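Local structure of aminoglycoside N(3)-acetyltransferase III (Serratia marcescens, 7LAO) at residues 86-91 with 112-117. The protein acetylates the 3-amino group of 2-deoxystreptamine antibiotics such as gentamicin, kanamycin and tobramycin with acetyl-CoA, and so confers resistance to them. Sequence-based numbering, arbitrary orientation.
Sequences PPFDLA and ARRSAH
Arg114 meets residues 86-91 through one edge and one face of its guanidinium, an example of how an edge-strand arginine can fasten an irregular loop. At the edge, NH1 donates to Leu90 O at 3.1 Å with an N-H...O angle of 159°, although the nitrogen stands above the plane of that carbonyl. Over one face lies the rim of the Phe88 ring, whose CE1 is 3.7 Å from Arg114 CZ; the ring comes edge-on, its plane 75° from that of the guanidinium, a T-shaped meeting. Arg114 gets there by running extended from CG to NE, with CG anti to the backbone N (chi1 -167°). Beside it, Leu90 spreads its methyls over the strand's exit, CD1 lying 3.5 Å from Arg114 O and CD2 4.0 Å from Ala116 CA. Ser115 O lies in the plane of the Phe88 ring, 3.8 Å from CE2.

Ser93 O shares NH1, Ser62 O and Gly94 O take NH2, and NE bonds to Ser121 OG, a hydroxyl also hydrogen-bonded to Ser115 O; together they should fix the group's rotation. Trp63 packs edge-to-face with Phe88. The contact thus ties the long loop between strand 56-60 and helix 102-108 to strand 113-114, an outermost strand of the mixed central sheet in this Antibiotic_NAT fold.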
loop_
_atom_site.group_PDB
_atom_site.type_symbol
_atom_site.label_atom_id
_atom_site.label_comp_id
_atom_site.label_asym_id
_atom_site.label_seq_id
_atom_site.Cartn_x
_atom_site.Cartn_y
_atom_site.Cartn_z
ATOM N N PRO A 86 -17.242 15.092 1.824
ATOM C CA PRO A 86 -17.059 14.628 3.208
ATOM C C PRO A 86 -15.624 14.807 3.668
ATOM O O PRO A 86 -14.681 14.531 2.914
ATOM C CB PRO A 86 -17.437 13.138 3.140
ATOM C CG PRO A 86 -17.377 12.791 1.701
ATOM C CD PRO A 86 -17.768 14.026 0.958
ATOM N N PRO A 87 -15.422 15.287 4.893
ATOM C CA PRO A 87 -14.058 15.438 5.404
ATOM C C PRO A 87 -13.409 14.090 5.655
ATOM O O PRO A 87 -14.069 13.092 5.962
ATOM C CB PRO A 87 -14.249 16.221 6.710
ATOM C CG PRO A 87 -15.632 16.847 6.604
ATOM C CD PRO A 87 -16.429 15.860 5.804
ATOM N N PHE A 88 -12.095 14.060 5.494
ATOM C CA PHE A 88 -11.353 12.827 5.717
ATOM C C PHE A 88 -11.118 12.686 7.209
ATOM O O PHE A 88 -10.298 13.399 7.794
ATOM C CB PHE A 88 -10.040 12.830 4.951
ATOM C CG PHE A 88 -9.200 11.626 5.219
ATOM C CD1 PHE A 88 -9.595 10.384 4.769
ATOM C CD2 PHE A 88 -8.024 11.737 5.943
ATOM C CE1 PHE A 88 -8.817 9.275 5.018
ATOM C CE2 PHE A 88 -7.246 10.626 6.186
ATOM C CZ PHE A 88 -7.645 9.404 5.735
ATOM N N ASP A 89 -11.855 11.780 7.837
ATOM C CA ASP A 89 -11.731 11.543 9.268
ATOM C C ASP A 89 -11.056 10.200 9.467
ATOM O O ASP A 89 -11.501 9.198 8.901
ATOM C CB ASP A 89 -13.095 11.563 9.959
ATOM C CG ASP A 89 -13.002 11.260 11.444
ATOM O OD1 ASP A 89 -12.070 11.754 12.112
ATOM O OD2 ASP A 89 -13.865 10.517 11.948
ATOM N N LEU A 90 -9.985 10.189 10.268
ATOM C CA LEU A 90 -9.131 9.005 10.355
ATOM C C LEU A 90 -9.913 7.790 10.835
ATOM O O LEU A 90 -9.702 6.668 10.350
ATOM C CB LEU A 90 -7.955 9.274 11.302
ATOM C CG LEU A 90 -6.956 10.384 10.992
ATOM C CD1 LEU A 90 -5.706 10.198 11.842
ATOM C CD2 LEU A 90 -6.615 10.409 9.534
ATOM N N ALA A 91 -10.832 8.001 11.784
ATOM C CA ALA A 91 -11.537 6.901 12.427
ATOM C C ALA A 91 -12.746 6.422 11.645
ATOM O O ALA A 91 -13.091 5.236 11.721
ATOM C CB ALA A 91 -11.987 7.312 13.831
ATOM N N ALA A 112 -4.813 0.063 16.222
ATOM C CA ALA A 112 -4.408 0.424 14.870
ATOM C C ALA A 112 -4.386 1.941 14.736
ATOM O O ALA A 112 -5.101 2.651 15.437
ATOM C CB ALA A 112 -5.350 -0.178 13.812
ATOM N N ARG A 113 -3.510 2.443 13.858
ATOM C CA ARG A 113 -3.424 3.874 13.592
ATOM C C ARG A 113 -3.497 4.078 12.089
ATOM O O ARG A 113 -3.239 3.160 11.310
ATOM C CB ARG A 113 -2.123 4.481 14.148
ATOM C CG ARG A 113 -1.754 3.962 15.546
ATOM C CD ARG A 113 -0.561 4.779 16.182
ATOM N NE ARG A 113 -0.944 6.175 16.397
ATOM C CZ ARG A 113 -1.562 6.663 17.478
ATOM N NH1 ARG A 113 -1.918 5.876 18.494
ATOM N NH2 ARG A 113 -1.852 7.961 17.524
ATOM N N ARG A 114 -3.857 5.286 11.683
ATOM C CA ARG A 114 -4.065 5.580 10.271
ATOM C C ARG A 114 -3.345 6.868 9.933
ATOM O O ARG A 114 -3.341 7.798 10.733
ATOM C CB ARG A 114 -5.558 5.742 9.913
ATOM C CG ARG A 114 -5.818 5.724 8.432
ATOM C CD ARG A 114 -7.294 5.990 8.170
ATOM N NE ARG A 114 -7.687 5.807 6.764
ATOM C CZ ARG A 114 -8.964 5.790 6.387
ATOM N NH1 ARG A 114 -9.895 5.897 7.316
ATOM N NH2 ARG A 114 -9.316 5.627 5.112
ATOM N N SER A 115 -2.735 6.911 8.754
ATOM C CA SER A 115 -1.986 8.100 8.373
ATOM C C SER A 115 -2.923 9.169 7.801
ATOM O O SER A 115 -4.028 8.884 7.333
ATOM C CB SER A 115 -0.889 7.707 7.372
ATOM O OG SER A 115 -1.375 7.715 6.055
ATOM N N ALA A 116 -2.470 10.423 7.851
ATOM C CA ALA A 116 -3.340 11.567 7.576
ATOM C C ALA A 116 -3.365 11.999 6.110
ATOM O O ALA A 116 -4.088 12.949 5.785
ATOM C CB ALA A 116 -2.922 12.776 8.438
ATOM N N HIS A 117 -2.582 11.373 5.228
ATOM C CA HIS A 117 -2.656 11.689 3.790
ATOM C C HIS A 117 -3.916 11.039 3.251
ATOM O O HIS A 117 -3.967 9.814 3.175
ATOM C CB HIS A 117 -1.412 11.173 3.048
ATOM C CG HIS A 117 -1.269 11.668 1.631
ATOM N ND1 HIS A 117 -2.225 11.452 0.657
ATOM C CD2 HIS A 117 -0.259 12.336 1.017
ATOM C CE1 HIS A 117 -1.828 11.993 -0.481
ATOM N NE2 HIS A 117 -0.636 12.532 -0.289
#